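Local coordinates for ricin B-related lectin (Polyporus squamosus, PDB 3PHZ), which binds galactose in a beta-trefoil lectin module and calcium ions in its C-terminal half, and probably serves as a glycan-recognising lectin, at residues D58-R63 with W97-I102; D104-K109 with W144-L149. All blocks are in the same frame, centred on the assembly; numbering follows the deposited sequence.

In the fold
Followed from the N terminus, the two contacts lie in series along the chain. Contact 1 returns W97-I102 to D58-R63 and so closes a loop of 33 residues, which carries strands 70-73 and 82-87 and the galactose-binding residues D72, G75, H76 and N94. A tight turn leads on to D104-K109, where contact 2 opens; it closes 34 residues later at W144-L149, after strands 116-120 and 129-133. Neither loop nests in or crosses the other. Strands 97-101 and 106-110 join the contacts as antiparallel neighbours, with I98 N 2.7 Å from K109 O, while strand 144-152 carries the circuit on to strand 7-13 of the beta-trefoil.

Contact 1: D58-R63 with W97-I102; sequences DTYTVR and WIISQI
The carbonyl oxygen of D58 is gripped twice: I99 N donates a hydrogen bond to D58 O at 3.0 Å, and the CA-H of I98 leans on the same oxygen. In this beta-trefoil the two strands pair over two residues before diverging; the axes of 59-63 and 97-101 lie at 113°. T59 and I98 form the non-hydrogen-bonded pair. Beside them, Y60 and W97 form the hydrogen-bonded one, where W97 N reaches Y60 O at 2.8 Å, and Y60 N returns a more bent bond (138°) to W97 O.

W97 is the tryptophan of a QxW motif, the signature of ricin-type lectins. Its NE1 is spent on M71 O, in the strand that also bears D72, whose side chain lies about 6 Å from that of W97; the W97 side chain is about 9 Å from the bound galactose. Beside D58, just ahead of strand 59-63, water 1 donates to I99 O at 2.6 Å and only weakly to D58 OD1.

Two methyls carry the apolar contacts. V62 has CG1 anti to the backbone N (chi1 176°), which leaves CG2 beside that nitrogen and facing the W97 indole, where it touches CD1 at 3.9 Å. I99 CD1 touches V62 CG2 at 4.1 Å. On the Y60 ring, the same I99 CD1 lies 4.0 Å from CD2.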
ATOM      1  N   ASP A  58      22.834 -28.128 -13.350  1.00 43.65           N
ATOM      2  CA  ASP A  58      21.886 -28.963 -12.663  1.00 41.20           C
ATOM      3  C   ASP A  58      22.081 -28.993 -11.117  1.00 37.66           C
ATOM      4  O   ASP A  58      21.440 -29.809 -10.478  1.00 37.32           O
ATOM      5  CB  ASP A  58      21.933 -30.405 -13.257  1.00 42.63           C
ATOM      6  CG  ASP A  58      21.609 -30.464 -14.798  1.00 45.93           C
ATOM      7  OD1 ASP A  58      21.218 -29.443 -15.411  1.00 46.31           O
ATOM      8  OD2 ASP A  58      21.734 -31.571 -15.393  1.00 51.62           O
ATOM      9  N   THR A  59      22.920 -28.135 -10.514  1.00 34.75           N
ATOM     10  CA  THR A  59      23.045 -28.069  -9.007  1.00 32.15           C
ATOM     11  C   THR A  59      22.288 -26.931  -8.295  1.00 30.83           C
ATOM     12  O   THR A  59      22.372 -25.764  -8.708  1.00 30.38           O
ATOM     13  CB  THR A  59      24.492 -28.094  -8.512  1.00 31.26           C
ATOM     14  OG1 THR A  59      25.179 -29.152  -9.188  1.00 34.30           O
ATOM     15  CG2 THR A  59      24.587 -28.346  -7.037  1.00 31.80           C
ATOM     16  N   TYR A  60      21.597 -27.270  -7.196  1.00 27.89           N
ATOM     17  CA  TYR A  60      20.689 -26.283  -6.586  1.00 26.38           C
ATOM     18  C   TYR A  60      20.657 -26.466  -5.106  1.00 25.26           C
ATOM     19  O   TYR A  60      20.881 -27.589  -4.614  1.00 27.18           O
ATOM     20  CB  TYR A  60      19.260 -26.566  -7.063  1.00 25.66           C
ATOM     21  CG  TYR A  60      19.103 -26.395  -8.536  1.00 27.05           C
ATOM     22  CD1 TYR A  60      18.790 -25.145  -9.065  1.00 23.88           C
ATOM     23  CD2 TYR A  60      19.298 -27.469  -9.414  1.00 25.02           C
ATOM     24  CE1 TYR A  60      18.602 -24.974 -10.464  1.00 25.75           C
ATOM     25  CE2 TYR A  60      19.168 -27.304 -10.785  1.00 28.65           C
ATOM     26  CZ  TYR A  60      18.835 -26.066 -11.293  1.00 28.60           C
ATOM     27  OH  TYR A  60      18.666 -25.929 -12.656  1.00 35.80           O
ATOM     28  N   THR A  61      20.377 -25.401  -4.366  1.00 23.48           N
ATOM     29  CA  THR A  61      19.846 -25.561  -3.014  1.00 23.94           C
ATOM     30  C   THR A  61      18.274 -25.640  -3.085  1.00 23.16           C
ATOM     31  O   THR A  61      17.675 -25.197  -4.070  1.00 22.67           O
ATOM     32  CB  THR A  61      20.224 -24.387  -2.077  1.00 25.27           C
ATOM     33  OG1 THR A  61      19.928 -23.135  -2.703  1.00 27.32           O
ATOM     34  CG2 THR A  61      21.717 -24.460  -1.643  1.00 25.53           C
ATOM     35  N   VAL A  62      17.680 -26.312  -2.078  1.00 21.09           N
ATOM     36  CA  VAL A  62      16.223 -26.550  -2.077  1.00 20.39           C
ATOM     37  C   VAL A  62      15.779 -26.097  -0.691  1.00 18.85           C
ATOM     38  O   VAL A  62      16.021 -26.762   0.329  1.00 21.64           O
ATOM     39  CB  VAL A  62      15.905 -28.040  -2.401  1.00 19.54           C
ATOM     40  CG1 VAL A  62      14.323 -28.295  -2.287  1.00 19.74           C
ATOM     41  CG2 VAL A  62      16.420 -28.456  -3.784  1.00 20.73           C
ATOM     42  N   ARG A  63      15.192 -24.881  -0.619  1.00 19.88           N
ATOM     43  CA  ARG A  63      14.937 -24.247   0.634  1.00 19.04           C
ATOM     44  C   ARG A  63      13.428 -24.241   0.895  1.00 19.05           C
ATOM     45  O   ARG A  63      12.618 -24.006  -0.015  1.00 20.05           O
ATOM     46  CB  ARG A  63      15.434 -22.764   0.537  1.00 20.39           C
ATOM     47  CG  ARG A  63      15.349 -22.001   1.803  1.00 22.71           C
ATOM     48  CD  ARG A  63      15.977 -20.563   1.634  1.00 19.58           C
ATOM     49  NE  ARG A  63      16.125 -20.026   2.965  1.00 22.80           N
ATOM     50  CZ  ARG A  63      16.502 -18.784   3.257  1.00 24.60           C
ATOM     51  NH1 ARG A  63      16.756 -17.904   2.279  1.00 23.87           N
ATOM     52  NH2 ARG A  63      16.678 -18.460   4.533  1.00 26.65           N
ATOM     53  N   TRP A  97      21.913 -30.156  -4.356  1.00 26.11           N
ATOM     54  CA  TRP A  97      21.142 -31.242  -4.986  1.00 25.87           C
ATOM     55  C   TRP A  97      21.221 -31.134  -6.497  1.00 26.60           C
ATOM     56  O   TRP A  97      20.979 -30.061  -7.092  1.00 27.61           O
ATOM     57  CB  TRP A  97      19.673 -31.214  -4.478  1.00 22.70           C
ATOM     58  CG  TRP A  97      19.588 -31.338  -3.059  1.00 22.25           C
ATOM     59  CD1 TRP A  97      19.497 -30.300  -2.169  1.00 21.98           C
ATOM     60  CD2 TRP A  97      19.615 -32.543  -2.265  1.00 23.66           C
ATOM     61  NE1 TRP A  97      19.443 -30.757  -0.894  1.00 23.37           N
ATOM     62  CE2 TRP A  97      19.516 -32.132  -0.901  1.00 22.61           C
ATOM     63  CE3 TRP A  97      19.725 -33.942  -2.554  1.00 22.78           C
ATOM     64  CZ2 TRP A  97      19.507 -33.056   0.186  1.00 26.23           C
ATOM     65  CZ3 TRP A  97      19.713 -34.865  -1.445  1.00 22.90           C
ATOM     66  CH2 TRP A  97      19.625 -34.418  -0.117  1.00 24.41           C
ATOM     67  N   ILE A  98      21.574 -32.253  -7.131  1.00 25.45           N
ATOM     68  CA  ILE A  98      21.527 -32.351  -8.584  1.00 26.82           C
ATOM     69  C   ILE A  98      20.118 -32.791  -9.008  1.00 25.81           C
ATOM     70  O   ILE A  98      19.663 -33.921  -8.692  1.00 26.17           O
ATOM     71  CB  ILE A  98      22.630 -33.322  -9.105  1.00 25.18           C
ATOM     72  CG1 ILE A  98      24.005 -32.821  -8.594  1.00 30.17           C
ATOM     73  CG2 ILE A  98      22.551 -33.424 -10.637  1.00 28.05           C
ATOM     74  CD1 ILE A  98      25.194 -33.813  -8.808  1.00 35.96           C
ATOM     75  N   ILE A  99      19.471 -31.936  -9.765  1.00 25.97           N
ATOM     76  CA  ILE A  99      18.096 -32.202 -10.167  1.00 27.45           C
ATOM     77  C   ILE A  99      18.115 -32.380 -11.658  1.00 30.84           C
ATOM     78  O   ILE A  99      18.377 -31.434 -12.390  1.00 31.48           O
ATOM     79  CB  ILE A  99      17.132 -31.056  -9.745  1.00 26.98           C
ATOM     80  CG1 ILE A  99      17.150 -30.916  -8.215  1.00 26.74           C
ATOM     81  CG2 ILE A  99      15.681 -31.364 -10.330  1.00 27.03           C
ATOM     82  CD1 ILE A  99      16.394 -29.619  -7.666  1.00 23.14           C
ATOM     83  N   SER A 100      17.866 -33.597 -12.109  1.00 32.55           N
ATOM     84  CA  SER A 100      18.074 -33.894 -13.540  1.00 37.02           C
ATOM     85  C   SER A 100      17.112 -34.962 -13.976  1.00 37.69           C
ATOM     86  O   SER A 100      16.568 -35.655 -13.144  1.00 36.97           O
ATOM     87  CB  SER A 100      19.517 -34.361 -13.780  1.00 37.41           C
ATOM     88  OG  SER A 100      19.755 -35.521 -13.032  1.00 39.50           O
ATOM     89  N   GLN A 101      16.895 -35.080 -15.280  1.00 39.96           N
ATOM     90  CA  GLN A 101      16.053 -36.122 -15.823  1.00 44.37           C
ATOM     91  C   GLN A 101      16.858 -36.974 -16.825  1.00 47.29           C
ATOM     92  O   GLN A 101      17.857 -36.501 -17.364  1.00 47.30           O
ATOM     93  CB  GLN A 101      14.780 -35.542 -16.457  1.00 43.98           C
ATOM     94  CG  GLN A 101      14.956 -34.476 -17.563  1.00 45.90           C
ATOM     95  CD  GLN A 101      15.356 -35.081 -18.887  1.00 49.49           C
ATOM     96  OE1 GLN A 101      14.724 -36.037 -19.373  1.00 50.81           O
ATOM     97  NE2 GLN A 101      16.415 -34.540 -19.483  1.00 49.45           N
ATOM     98  N   ILE A 102      16.451 -38.214 -17.061  1.00 50.84           N
ATOM     99  CA  ILE A 102      17.133 -39.049 -18.090  1.00 54.19           C
ATOM    100  C   ILE A 102      16.133 -39.682 -19.081  1.00 55.80           C
ATOM    101  O   ILE A 102      16.316 -40.869 -19.457  1.00 57.25           O
ATOM    102  CB  ILE A 102      18.056 -40.200 -17.476  1.00 54.76           C
ATOM    103  CG1 ILE A 102      18.913 -39.706 -16.297  1.00 55.46           C
ATOM    104  CG2 ILE A 102      18.963 -40.853 -18.580  1.00 56.27           C
ATOM    105  CD1 ILE A 102      19.874 -40.741 -15.740  1.00 56.02           C
TER
HETATM  106  O   HOH W   1      17.941 -29.887 -14.406  1.00 40.29           O

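Contact 2: D104-K109 with W144-L149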
ATOM      1  N   ASP A 104      12.734 -37.599 -19.221  1.00 52.31           N
ATOM      2  CA  ASP A 104      11.614 -36.929 -18.548  1.00 51.09           C
ATOM      3  C   ASP A 104      11.249 -37.546 -17.149  1.00 48.33           C
ATOM      4  O   ASP A 104      10.188 -37.235 -16.549  1.00 48.09           O
ATOM      5  CB  ASP A 104      10.390 -36.881 -19.475  1.00 51.85           C
ATOM      6  CG  ASP A 104       9.191 -36.219 -18.811  1.00 56.47           C
ATOM      7  OD1 ASP A 104       9.304 -35.003 -18.459  1.00 57.69           O
ATOM      8  OD2 ASP A 104       8.163 -36.933 -18.608  1.00 59.61           O
ATOM      9  N   VAL A 105      12.125 -38.416 -16.644  1.00 44.86           N
ATOM     10  CA  VAL A 105      12.008 -38.901 -15.257  1.00 40.91           C
ATOM     11  C   VAL A 105      13.021 -38.146 -14.366  1.00 38.08           C
ATOM     12  O   VAL A 105      14.243 -38.267 -14.584  1.00 37.53           O
ATOM     13  CB  VAL A 105      12.148 -40.455 -15.173  1.00 41.42           C
ATOM     14  CG1 VAL A 105      12.357 -40.904 -13.725  1.00 38.07           C
ATOM     15  CG2 VAL A 105      10.947 -41.188 -15.888  1.00 41.92           C
ATOM     16  N   TRP A 106      12.504 -37.371 -13.392  1.00 34.67           N
ATOM     17  CA  TRP A 106      13.322 -36.491 -12.518  1.00 31.17           C
ATOM     18  C   TRP A 106      13.742 -37.104 -11.204  1.00 28.72           C
ATOM     19  O   TRP A 106      12.952 -37.701 -10.507  1.00 27.11           O
ATOM     20  CB  TRP A 106      12.623 -35.152 -12.201  1.00 31.57           C
ATOM     21  CG  TRP A 106      12.399 -34.361 -13.427  1.00 35.68           C
ATOM     22  CD1 TRP A 106      11.348 -34.477 -14.304  1.00 38.59           C
ATOM     23  CD2 TRP A 106      13.287 -33.379 -13.972  1.00 33.00           C
ATOM     24  NE1 TRP A 106      11.525 -33.603 -15.352  1.00 38.80           N
ATOM     25  CE2 TRP A 106      12.701 -32.914 -15.170  1.00 36.57           C
ATOM     26  CE3 TRP A 106      14.486 -32.812 -13.530  1.00 28.15           C
ATOM     27  CZ2 TRP A 106      13.289 -31.909 -15.943  1.00 34.44           C
ATOM     28  CZ3 TRP A 106      15.095 -31.830 -14.311  1.00 30.98           C
ATOM     29  CH2 TRP A 106      14.493 -31.400 -15.512  1.00 33.42           C
ATOM     30  N   LYS A 107      15.013 -36.948 -10.888  1.00 26.20           N
ATOM     31  CA  LYS A 107      15.602 -37.433  -9.629  1.00 25.13           C
ATOM     32  C   LYS A 107      16.255 -36.307  -8.883  1.00 24.73           C
ATOM     33  O   LYS A 107      16.510 -35.273  -9.468  1.00 24.70           O
ATOM     34  CB  LYS A 107      16.614 -38.564  -9.907  1.00 26.07           C
ATOM     35  CG  LYS A 107      15.917 -39.771 -10.514  1.00 26.70           C
ATOM     36  CD  LYS A 107      16.839 -40.998 -10.554  1.00 26.57           C
ATOM     37  CE  LYS A 107      16.844 -41.654  -9.181  1.00 29.41           C
ATOM     38  NZ  LYS A 107      17.632 -42.926  -9.259  1.00 29.81           N
ATOM     39  N   ILE A 108      16.401 -36.470  -7.567  1.00 21.71           N
ATOM     40  CA  ILE A 108      17.060 -35.470  -6.746  1.00 22.87           C
ATOM     41  C   ILE A 108      18.233 -36.127  -6.053  1.00 24.08           C
ATOM     42  O   ILE A 108      18.034 -36.904  -5.104  1.00 22.81           O
ATOM     43  CB  ILE A 108      16.079 -34.867  -5.721  1.00 21.37           C
ATOM     44  CG1 ILE A 108      14.802 -34.366  -6.426  1.00 21.79           C
ATOM     45  CG2 ILE A 108      16.749 -33.674  -4.991  1.00 21.25           C
ATOM     46  CD1 ILE A 108      13.751 -33.913  -5.436  1.00 24.59           C
ATOM     47  N   LYS A 109      19.474 -35.797  -6.482  1.00 25.30           N
ATOM     48  CA  LYS A 109      20.642 -36.545  -6.014  1.00 25.74           C
ATOM     49  C   LYS A 109      21.548 -35.645  -5.176  1.00 26.21           C
ATOM     50  O   LYS A 109      21.790 -34.489  -5.573  1.00 26.67           O
ATOM     51  CB  LYS A 109      21.424 -37.035  -7.240  1.00 26.13           C
ATOM     52  CG  LYS A 109      22.660 -37.884  -6.860  1.00 27.36           C
ATOM     53  CD  LYS A 109      23.356 -38.428  -8.133  1.00 30.64           C
ATOM     54  CE  LYS A 109      24.303 -37.383  -8.774  1.00 37.22           C
ATOM     55  NZ  LYS A 109      24.975 -38.018  -9.946  1.00 40.73           N
ATOM     56  N   TRP A 144      10.336 -37.989  -8.972  1.00 21.85           N
ATOM     57  CA  TRP A 144       9.635 -36.803  -8.425  1.00 22.52           C
ATOM     58  C   TRP A 144       9.163 -35.963  -9.579  1.00 23.59           C
ATOM     59  O   TRP A 144       9.821 -35.954 -10.633  1.00 24.16           O
ATOM     60  CB  TRP A 144      10.613 -35.961  -7.574  1.00 22.74           C
ATOM     61  CG  TRP A 144      11.120 -36.806  -6.385  1.00 21.24           C
ATOM     62  CD1 TRP A 144      12.276 -37.545  -6.347  1.00 21.98           C
ATOM     63  CD2 TRP A 144      10.430 -37.086  -5.149  1.00 21.63           C
ATOM     64  NE1 TRP A 144      12.385 -38.232  -5.157  1.00 22.31           N
ATOM     65  CE2 TRP A 144      11.257 -38.011  -4.419  1.00 20.01           C
ATOM     66  CE3 TRP A 144       9.201 -36.657  -4.593  1.00 18.82           C
ATOM     67  CZ2 TRP A 144      10.919 -38.498  -3.134  1.00 20.30           C
ATOM     68  CZ3 TRP A 144       8.850 -37.159  -3.237  1.00 20.61           C
ATOM     69  CH2 TRP A 144       9.708 -38.075  -2.585  1.00 20.04           C
ATOM     70  N   THR A 145       8.082 -35.218  -9.380  1.00 22.84           N
ATOM     71  CA  THR A 145       7.573 -34.311 -10.396  1.00 23.32           C
ATOM     72  C   THR A 145       7.582 -32.930  -9.756  1.00 23.08           C
ATOM     73  O   THR A 145       7.389 -32.791  -8.535  1.00 23.06           O
ATOM     74  CB  THR A 145       6.126 -34.689 -10.887  1.00 24.40           C
ATOM     75  OG1 THR A 145       5.199 -34.599  -9.815  1.00 27.57           O
ATOM     76  CG2 THR A 145       6.089 -36.152 -11.379  1.00 27.24           C
ATOM     77  N   PHE A 146       7.767 -31.911 -10.577  1.00 22.54           N
ATOM     78  CA  PHE A 146       7.978 -30.553 -10.017  1.00 22.30           C
ATOM     79  C   PHE A 146       6.950 -29.705 -10.709  1.00 23.81           C
ATOM     80  O   PHE A 146       6.977 -29.600 -11.938  1.00 25.37           O
ATOM     81  CB  PHE A 146       9.364 -30.020 -10.420  1.00 21.69           C
ATOM     82  CG  PHE A 146      10.506 -30.577  -9.650  1.00 23.12           C
ATOM     83  CD1 PHE A 146      11.055 -29.897  -8.557  1.00 24.06           C
ATOM     84  CD2 PHE A 146      11.048 -31.824 -10.000  1.00 26.36           C
ATOM     85  CE1 PHE A 146      12.138 -30.463  -7.831  1.00 24.28           C
ATOM     86  CE2 PHE A 146      12.113 -32.385  -9.245  1.00 23.44           C
ATOM     87  CZ  PHE A 146      12.657 -31.719  -8.191  1.00 21.64           C
ATOM     88  N   GLN A 147       6.063 -29.094  -9.921  1.00 22.29           N
ATOM     89  CA  GLN A 147       5.071 -28.148 -10.426  1.00 21.84           C
ATOM     90  C   GLN A 147       5.579 -26.756 -10.117  1.00 21.04           C
ATOM     91  O   GLN A 147       5.689 -26.383  -8.971  1.00 20.18           O
ATOM     92  CB  GLN A 147       3.658 -28.366  -9.835  1.00 23.20           C
ATOM     93  CG  GLN A 147       2.630 -27.369 -10.475  1.00 26.49           C
ATOM     94  CD  GLN A 147       1.227 -27.387  -9.865  1.00 33.42           C
ATOM     95  OE1 GLN A 147       0.851 -28.328  -9.185  1.00 34.45           O
ATOM     96  NE2 GLN A 147       0.450 -26.347 -10.130  1.00 38.61           N
ATOM     97  N   LYS A 148       5.836 -25.973 -11.162  1.00 19.87           N
ATOM     98  CA  LYS A 148       6.380 -24.597 -10.946  1.00 18.74           C
ATOM     99  C   LYS A 148       5.223 -23.696 -10.536  1.00 19.79           C
ATOM    100  O   LYS A 148       4.082 -23.742 -11.123  1.00 21.83           O
ATOM    101  CB  LYS A 148       6.954 -24.054 -12.274  1.00 20.18           C
ATOM    102  CG  LYS A 148       7.788 -22.786 -12.018  1.00 17.57           C
ATOM    103  CD  LYS A 148       8.444 -22.372 -13.359  1.00 21.69           C
ATOM    104  CE  LYS A 148       7.438 -21.787 -14.344  1.00 23.47           C
ATOM    105  NZ  LYS A 148       8.270 -21.385 -15.597  1.00 26.66           N
ATOM    106  N   LEU A 149       5.493 -22.850  -9.520  1.00 19.15           N
ATOM    107  CA  LEU A 149       4.494 -21.972  -8.917  1.00 19.14           C
ATOM    108  C   LEU A 149       4.966 -20.508  -8.981  1.00 19.43           C
ATOM    109  O   LEU A 149       4.331 -19.627  -8.410  1.00 19.76           O
ATOM    110  CB  LEU A 149       4.303 -22.345  -7.440  1.00 19.26           C
ATOM    111  CG  LEU A 149       3.963 -23.826  -7.264  1.00 19.40           C
ATOM    112  CD1 LEU A 149       3.891 -24.086  -5.758  1.00 19.27           C
ATOM    113  CD2 LEU A 149       2.597 -24.201  -7.943  1.00 20.45           C
TER
HETATM  114  O   HOH W   2       9.712 -37.747 -12.700  1.00 34.92           O
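W106 and W144 meet first through their backbones, although their strands scarcely run side by side: the axes of 106-109 and 144-148, both in the beta-trefoil, are almost perpendicular, at 99°. A single direct hydrogen bond spans the gap, from W144 N to W106 O at 3.0 Å. The reverse link is made by water 2, which accepts from W106 N at 2.9 Å and donates to W144 O at 2.7 Å.

The apolar contacts centre on I108. Its chain is extended at chi2 (173°), which carries CD1 out over one face of the W144 indole as a CH-pi contact, 4.3 Å from the centroid of the five-membered ring. The same methyl lies 3.7 Å from F146 CZ, so one isoleucine tip serves two aromatic rings. At the edge of the F146 ring, CB of W106 approaches CE2 at 4.1 Å; the indole of W106 then leads off to pack on I99 and Q101 of the preceding strand.

W144, with Q142, belongs to a QxW motif of the ricin-type family. Outside the two segments, W144 NE1 donates to V117 O and the F146 ring meets that of F3.

The chemistry suggests a junction that relies largely on aliphatic-aromatic packing, with just one direct backbone bond between the segments: that bond and one water serve the facing backbone groups of W106 and W144, while I108 and the rings around it bridge the divergence of the two strands inside the trefoil.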